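PDB 6CXT: butyryl-CoA dehydrogenase from Marinomonas mediterranea, which is a flavoprotein of the acyl-CoA dehydrogenase family that binds flavin-adenine dinucleotide (FAD) and, in this model, also the ligand FK4. Local coordinates for residues 47-52 against 68-73; 242-247 against 300-305. All coordinates share one frame; numbering follows the deposited sequence.

Interaction 1. Residues 47-52 against 68-73; sequences FGLPIP and IKIIEG
Leu49 lays its forked end across Ile70 and Ile71 on helix 64-77, each branch taking its own share. Leu49 CD1 meets both isoleucines, 3.8 Å from Ile70 CG2 and 3.9 Å from Ile71 CG1, the two roughly at right angles around it. The second branch leans only on Ile70, with Leu49 CD2 4.0 Å from Ile70 CD1. In Ile70 the methyl CG2 is anti to the backbone N while CG1 takes the place beside that N, chi1 -74°, and the fork of Leu49 rests on both arms. Ile71 starts off to one flank of the helix, but its CG1 comes nearer and so reaches Leu49 CD1. Leu49 stands at the second position of a type I turn from Gly48 to Ile51, a corner closed by the bond from Ile51 N to Gly48 O (3.1 Å), and the side chain of Leu49 points from this corner toward the helix. Phe62 touches both Leu49 and Ile70, while Phe92 of helix 81-101 and Ile249 of helix 248-267 cover Ile71. Within the N-terminal domain the contact thus joins the loop between helices 35-44 and 64-77 to the second of these helices by buried branched aliphatic groups alone, so shape and exclusion of water, rather than directional bonds, hold the two segments together.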
loop_
_atom_site.group_PDB
_atom_site.type_symbol
_atom_site.label_atom_id
_atom_site.label_comp_id
_atom_site.label_asym_id
_atom_site.label_seq_id
_atom_site.Cartn_x
_atom_site.Cartn_y
_atom_site.Cartn_z
ATOM N N PHE B 47 -17.435 -31.341 -11.854
ATOM C CA PHE B 47 -17.981 -31.643 -10.538
ATOM C C PHE B 47 -17.498 -32.983 -10.020
ATOM O O PHE B 47 -17.697 -33.298 -8.853
ATOM C CB PHE B 47 -19.514 -31.649 -10.548
ATOM C CG PHE B 47 -20.107 -30.457 -11.218
ATOM C CD1 PHE B 47 -19.868 -29.169 -10.724
ATOM C CD2 PHE B 47 -20.896 -30.610 -12.341
ATOM C CE1 PHE B 47 -20.409 -28.090 -11.354
ATOM C CE2 PHE B 47 -21.446 -29.516 -12.962
ATOM C CZ PHE B 47 -21.181 -28.248 -12.473
ATOM N N GLY B 48 -16.873 -33.763 -10.885
ATOM C CA GLY B 48 -16.363 -35.055 -10.472
ATOM C C GLY B 48 -14.874 -35.118 -10.262
ATOM O O GLY B 48 -14.368 -36.183 -9.952
ATOM N N LEU B 49 -14.148 -33.999 -10.409
ATOM C CA LEU B 49 -12.667 -34.081 -10.348
ATOM C C LEU B 49 -12.113 -34.805 -9.110
ATOM O O LEU B 49 -11.252 -35.675 -9.276
ATOM C CB LEU B 49 -11.970 -32.705 -10.530
ATOM C CG LEU B 49 -12.430 -31.869 -11.719
ATOM C CD1 LEU B 49 -11.927 -30.419 -11.610
ATOM C CD2 LEU B 49 -11.898 -32.535 -12.967
ATOM N N PRO B 50 -12.583 -34.463 -7.886
ATOM C CA PRO B 50 -12.007 -35.131 -6.735
ATOM C C PRO B 50 -12.858 -36.316 -6.202
ATOM O O PRO B 50 -12.651 -36.718 -5.063
ATOM C CB PRO B 50 -12.023 -34.029 -5.671
ATOM C CG PRO B 50 -13.245 -33.203 -6.010
ATOM C CD PRO B 50 -13.560 -33.444 -7.467
ATOM N N ILE B 51 -13.846 -36.781 -6.962
ATOM C CA ILE B 51 -14.748 -37.866 -6.464
ATOM C C ILE B 51 -14.160 -39.197 -6.966
ATOM O O ILE B 51 -13.871 -39.333 -8.153
ATOM C CB ILE B 51 -16.237 -37.684 -6.885
ATOM C CG1 ILE B 51 -16.710 -36.255 -6.579
ATOM C CG2 ILE B 51 -17.159 -38.710 -6.201
ATOM C CD1 ILE B 51 -16.646 -35.835 -5.126
ATOM N N PRO B 52 -13.922 -40.151 -6.044
ATOM C CA PRO B 52 -13.468 -41.503 -6.420
ATOM C C PRO B 52 -14.482 -42.219 -7.316
ATOM O O PRO B 52 -15.701 -42.073 -7.119
ATOM C CB PRO B 52 -13.372 -42.216 -5.065
ATOM C CG PRO B 52 -13.180 -41.128 -4.067
ATOM C CD PRO B 52 -14.060 -40.023 -4.581
ATOM N N ILE B 68 -6.776 -28.851 -8.664
ATOM C CA ILE B 68 -6.659 -27.370 -8.678
ATOM C C ILE B 68 -6.088 -26.851 -10.014
ATOM O O ILE B 68 -6.441 -25.759 -10.476
ATOM C CB ILE B 68 -5.953 -26.762 -7.428
ATOM C CG1 ILE B 68 -4.503 -27.152 -7.297
ATOM C CG2 ILE B 68 -6.750 -27.057 -6.144
ATOM C CD1 ILE B 68 -3.573 -26.142 -7.948
ATOM N N LYS B 69 -5.201 -27.641 -10.627
ATOM C CA LYS B 69 -4.603 -27.207 -11.899
ATOM C C LYS B 69 -5.666 -27.144 -12.968
ATOM O O LYS B 69 -5.681 -26.232 -13.807
ATOM C CB LYS B 69 -3.438 -28.138 -12.312
ATOM C CG LYS B 69 -2.661 -27.724 -13.560
ATOM C CD LYS B 69 -2.030 -26.331 -13.455
ATOM C CE LYS B 69 -1.012 -26.122 -14.575
ATOM N NZ LYS B 69 -0.381 -24.770 -14.413
ATOM N N ILE B 70 -6.574 -28.126 -12.969
ATOM C CA ILE B 70 -7.650 -28.107 -13.984
ATOM C C ILE B 70 -8.586 -26.915 -13.702
ATOM O O ILE B 70 -9.018 -26.203 -14.611
ATOM C CB ILE B 70 -8.440 -29.433 -13.951
ATOM C CG1 ILE B 70 -7.588 -30.541 -14.594
ATOM C CG2 ILE B 70 -9.828 -29.303 -14.621
ATOM C CD1 ILE B 70 -8.080 -31.930 -14.131
ATOM N N ILE B 71 -8.882 -26.696 -12.425
ATOM C CA ILE B 71 -9.798 -25.603 -12.069
ATOM C C ILE B 71 -9.170 -24.249 -12.499
ATOM O O ILE B 71 -9.856 -23.351 -12.994
ATOM C CB ILE B 71 -10.101 -25.623 -10.542
ATOM C CG1 ILE B 71 -10.940 -26.877 -10.201
ATOM C CG2 ILE B 71 -10.856 -24.354 -10.120
ATOM C CD1 ILE B 71 -11.156 -27.075 -8.704
ATOM N N GLU B 72 -7.862 -24.114 -12.247
ATOM C CA GLU B 72 -7.144 -22.899 -12.666
ATOM C C GLU B 72 -7.302 -22.704 -14.147
ATOM O O GLU B 72 -7.582 -21.578 -14.600
ATOM C CB GLU B 72 -5.665 -23.036 -12.339
ATOM C CG GLU B 72 -4.844 -21.821 -12.756
ATOM C CD GLU B 72 -3.338 -22.062 -12.594
ATOM O OE1 GLU B 72 -2.931 -23.062 -11.951
ATOM O OE2 GLU B 72 -2.548 -21.257 -13.151
ATOM N N GLY B 73 -7.105 -23.794 -14.921
ATOM C CA GLY B 73 -7.269 -23.719 -16.374
ATOM C C GLY B 73 -8.657 -23.238 -16.758
ATOM O O GLY B 73 -8.839 -22.379 -17.650
#

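Interaction 2. Residues 242-247 against 300-305; sequences ERCCLF and YYAAWQ. With FK4 (S-[2-({N-[(2R)-2-hydroxy-4-{[(R)-hydroxy(oxo)-lambda~5~-phosphanyl]oxy}-3,3-dimethylbutanoyl]-beta-alanyl}amino)ethyl] 1H-pyrrole-2-carbothioate), chain C.
Cys244 presses its thiol onto Ala302 and Ala303, where helix 231-245 meets helix 279-306 in the mainly helical C-terminal domain of the acyl-CoA dehydrogenase fold. Its CB points at the partner helix, and the first torsion (chi1 -175°) places SG anti to the backbone N, beside the carbonyl carbon. Cys244 SG ends over the backbone of the facing turn, 3.8 Å from Ala303 CA and 4.1 Å from Ala302 C. The two alanine methyls lie nearly at right angles as seen from the sulfur, Cys244 SG being 4.2 Å from Ala303 CB and 4.3 Å from Ala302 CB. Such small side chains let the helices come close, with the CA atoms of Cys244 and Ala303 6.5 Å apart.

Arg243, one residue earlier, leaves the helix on another side, toward FK4. Beyond CB its chain sets CG beside the backbone N (chi1 -75°) and then runs extended through CD to NE; Val316 of helix 313-338 packs on this side chain and on Cys244. NE gives its hydrogen to the backbone O of Ser363, a bond that helps fix the rotation of the guanidinium. Ser363 also uses its OG to hold Glu242 OE2 and its N to bond FK4, making it a common partner of Glu242, Arg243 and the ligand. At the tip of Arg243, NH2 serves two amide oxygens of FK4, both by moderately bent bonds. The bond from Arg243 NH2 to FK4 O27 measures 3.1 Å, with 150° at the hydrogen, whereas FK4 O26, near the guanidinium plane and at its edge, lies 2.8 Å from Arg243 NH2.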
loop_
_atom_site.group_PDB
_atom_site.type_symbol
_atom_site.label_atom_id
_atom_site.label_comp_id
_atom_site.label_asym_id
_atom_site.label_seq_id
_atom_site.Cartn_x
_atom_site.Cartn_y
_atom_site.Cartn_z
ATOM N N GLU B 242 -12.700 -25.777 0.397
ATOM C CA GLU B 242 -13.207 -24.648 -0.413
ATOM C C GLU B 242 -12.144 -23.523 -0.519
ATOM O O GLU B 242 -11.847 -23.033 -1.604
ATOM C CB GLU B 242 -14.480 -24.097 0.198
ATOM C CG GLU B 242 -15.121 -23.057 -0.701
ATOM C CD GLU B 242 -16.424 -22.554 -0.130
ATOM O OE1 GLU B 242 -17.458 -23.175 -0.408
ATOM O OE2 GLU B 242 -16.447 -21.534 0.585
ATOM N N ARG B 243 -11.561 -23.152 0.615
ATOM C CA ARG B 243 -10.581 -22.049 0.668
ATOM C C ARG B 243 -9.368 -22.412 -0.177
ATOM O O ARG B 243 -8.734 -21.536 -0.753
ATOM C CB ARG B 243 -10.178 -21.786 2.121
ATOM C CG ARG B 243 -11.265 -21.053 2.927
ATOM C CD ARG B 243 -10.819 -21.044 4.394
ATOM N NE ARG B 243 -11.924 -20.594 5.230
ATOM C CZ ARG B 243 -12.015 -20.817 6.553
ATOM N NH1 ARG B 243 -11.084 -21.526 7.176
ATOM N NH2 ARG B 243 -13.059 -20.350 7.241
ATOM N N CYS B 244 -9.059 -23.709 -0.252
ATOM C CA CYS B 244 -7.930 -24.200 -1.038
ATOM C C CYS B 244 -8.256 -24.280 -2.534
ATOM O O CYS B 244 -7.529 -23.677 -3.387
ATOM C CB CYS B 244 -7.488 -25.591 -0.553
ATOM S SG CYS B 244 -5.994 -26.239 -1.369
ATOM N N CYS B 245 -9.316 -25.006 -2.883
ATOM C CA CYS B 245 -9.535 -25.387 -4.260
ATOM C C CYS B 245 -10.400 -24.399 -5.027
ATOM O O CYS B 245 -10.188 -24.215 -6.200
ATOM C CB CYS B 245 -10.193 -26.780 -4.334
ATOM S SG CYS B 245 -9.160 -28.062 -3.522
ATOM N N LEU B 246 -11.413 -23.813 -4.384
ATOM C CA LEU B 246 -12.336 -22.936 -5.106
ATOM C C LEU B 246 -11.540 -21.728 -5.660
ATOM O O LEU B 246 -11.767 -21.275 -6.781
ATOM C CB LEU B 246 -13.504 -22.503 -4.215
ATOM C CG LEU B 246 -14.565 -21.547 -4.810
ATOM C CD1 LEU B 246 -15.925 -21.746 -4.122
ATOM C CD2 LEU B 246 -14.142 -20.053 -4.673
ATOM N N PHE B 247 -10.547 -21.278 -4.904
ATOM C CA PHE B 247 -9.813 -20.009 -5.230
ATOM C C PHE B 247 -8.841 -20.192 -6.392
ATOM O O PHE B 247 -8.346 -19.197 -6.961
ATOM C CB PHE B 247 -9.157 -19.440 -3.940
ATOM C CG PHE B 247 -10.190 -18.768 -3.047
ATOM C CD1 PHE B 247 -11.133 -19.566 -2.296
ATOM C CD2 PHE B 247 -10.324 -17.390 -3.013
ATOM C CE1 PHE B 247 -12.154 -18.976 -1.618
ATOM C CE2 PHE B 247 -11.347 -16.775 -2.273
ATOM C CZ PHE B 247 -12.272 -17.574 -1.596
ATOM N N TYR B 300 -0.434 -23.667 -5.131
ATOM C CA TYR B 300 0.243 -24.964 -5.379
ATOM C C TYR B 300 0.798 -25.529 -4.070
ATOM O O TYR B 300 0.603 -26.697 -3.755
ATOM C CB TYR B 300 1.340 -24.847 -6.436
ATOM C CG TYR B 300 0.842 -24.535 -7.836
ATOM C CD1 TYR B 300 -0.560 -24.544 -8.147
ATOM C CD2 TYR B 300 1.753 -24.178 -8.843
ATOM C CE1 TYR B 300 -0.990 -24.256 -9.425
ATOM C CE2 TYR B 300 1.327 -23.893 -10.149
ATOM C CZ TYR B 300 -0.051 -23.911 -10.415
ATOM O OH TYR B 300 -0.478 -23.621 -11.676
ATOM N N TYR B 301 1.418 -24.655 -3.271
ATOM C CA TYR B 301 1.934 -25.054 -2.000
ATOM C C TYR B 301 0.815 -25.520 -1.051
ATOM O O TYR B 301 0.976 -26.595 -0.413
ATOM C CB TYR B 301 2.787 -23.959 -1.378
ATOM C CG TYR B 301 3.311 -24.351 -0.034
ATOM C CD1 TYR B 301 4.224 -25.428 0.103
ATOM C CD2 TYR B 301 2.882 -23.686 1.132
ATOM C CE1 TYR B 301 4.712 -25.800 1.361
ATOM C CE2 TYR B 301 3.376 -24.062 2.399
ATOM C CZ TYR B 301 4.298 -25.102 2.486
ATOM O OH TYR B 301 4.743 -25.464 3.738
ATOM N N ALA B 302 -0.303 -24.767 -0.957
ATOM C CA ALA B 302 -1.407 -25.141 -0.081
ATOM C C ALA B 302 -1.980 -26.485 -0.557
ATOM O O ALA B 302 -2.234 -27.344 0.303
ATOM C CB ALA B 302 -2.537 -24.098 -0.103
ATOM N N ALA B 303 -2.158 -26.668 -1.876
ATOM C CA ALA B 303 -2.723 -27.915 -2.400
ATOM C C ALA B 303 -1.782 -29.088 -2.109
ATOM O O ALA B 303 -2.226 -30.163 -1.702
ATOM C CB ALA B 303 -3.026 -27.814 -3.885
ATOM N N TRP B 304 -0.485 -28.893 -2.320
ATOM C CA TRP B 304 0.483 -29.939 -2.002
ATOM C C TRP B 304 0.461 -30.274 -0.528
ATOM O O TRP B 304 0.507 -31.449 -0.146
ATOM C CB TRP B 304 1.916 -29.528 -2.427
ATOM C CG TRP B 304 2.945 -30.512 -1.958
ATOM C CD1 TRP B 304 3.325 -31.658 -2.597
ATOM C CD2 TRP B 304 3.706 -30.441 -0.759
ATOM N NE1 TRP B 304 4.289 -32.310 -1.861
ATOM C CE2 TRP B 304 4.547 -31.588 -0.729
ATOM C CE3 TRP B 304 3.788 -29.510 0.286
ATOM C CZ2 TRP B 304 5.448 -31.838 0.315
ATOM C CZ3 TRP B 304 4.694 -29.768 1.339
ATOM C CH2 TRP B 304 5.515 -30.924 1.328
ATOM N N GLN B 305 0.447 -29.252 0.308
ATOM C CA GLN B 305 0.513 -29.480 1.735
ATOM C C GLN B 305 -0.743 -30.217 2.247
ATOM O O GLN B 305 -0.652 -31.067 3.163
ATOM C CB GLN B 305 0.708 -28.188 2.513
ATOM C CG GLN B 305 1.594 -28.421 3.710
ATOM C CD GLN B 305 1.550 -27.311 4.707
ATOM O OE1 GLN B 305 0.527 -26.620 4.881
ATOM N NE2 GLN B 305 2.662 -27.119 5.381
HETATM O O01 FK4 C . -11.069 -23.512 12.322
HETATM P P02 FK4 C . -12.266 -23.223 13.287
HETATM O O03 FK4 C . -13.066 -21.896 13.041
HETATM C C04 FK4 C . -12.373 -20.753 12.629
HETATM C C05 FK4 C . -13.017 -19.450 12.996
HETATM C C06 FK4 C . -12.137 -18.312 12.415
HETATM C C07 FK4 C . -13.089 -19.377 14.545
HETATM C C08 FK4 C . -14.475 -19.361 12.472
HETATM O O09 FK4 C . -15.206 -18.317 13.068
HETATM C C10 FK4 C . -14.568 -19.288 10.935
HETATM N N11 FK4 C . -15.214 -18.077 10.451
HETATM C C12 FK4 C . -15.327 -17.897 9.047
HETATM C C13 FK4 C . -16.660 -18.454 8.500
HETATM C C14 FK4 C . -16.580 -18.847 7.087
HETATM N N15 FK4 C . -17.839 -18.769 6.483
HETATM C C16 FK4 C . -17.996 -19.204 5.094
HETATM C C17 FK4 C . -19.425 -19.712 4.816
HETATM S S18 FK4 C . -19.526 -20.678 3.336
HETATM C C19 FK4 C . -19.030 -19.510 2.068
HETATM C C20 FK4 C . -19.309 -20.214 0.800
HETATM C C21 FK4 C . -19.348 -19.690 -0.473
HETATM C C22 FK4 C . -19.620 -20.784 -1.322
HETATM C C23 FK4 C . -19.751 -21.952 -0.530
HETATM N N24 FK4 C . -19.555 -21.627 0.765
HETATM O O25 FK4 C . -19.042 -18.287 2.332
HETATM O O26 FK4 C . -15.561 -19.235 6.521
HETATM O O27 FK4 C . -14.084 -20.145 10.120
HETATM O O28 FK4 C . -13.226 -24.362 13.170
#

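How the interactions relate
The two contacts follow one another along the chain, interaction 1 closing before interaction 2 opens, and belong to the N-terminal and C-terminal domains respectively; their centres are about 12 Å apart. They share no helix, yet helix 64-77 of interaction 1 lies directly against both helices of interaction 2. Ile68 touches Cys245 of helix 231-245, Ile68 CG2 lying 3.7 Å from Cys245 SG, and also packs on Tyr300 and Ala303 of helix 279-306. The hydroxyl of Tyr300 probably hydrogen-bonds with Lys69 NZ and Glu72 OE1. The N-terminal helices are thus joined to the C-terminal ones through buried side chains, and Glu242 and Arg243 of the same helix 231-245 line the FK4 pocket.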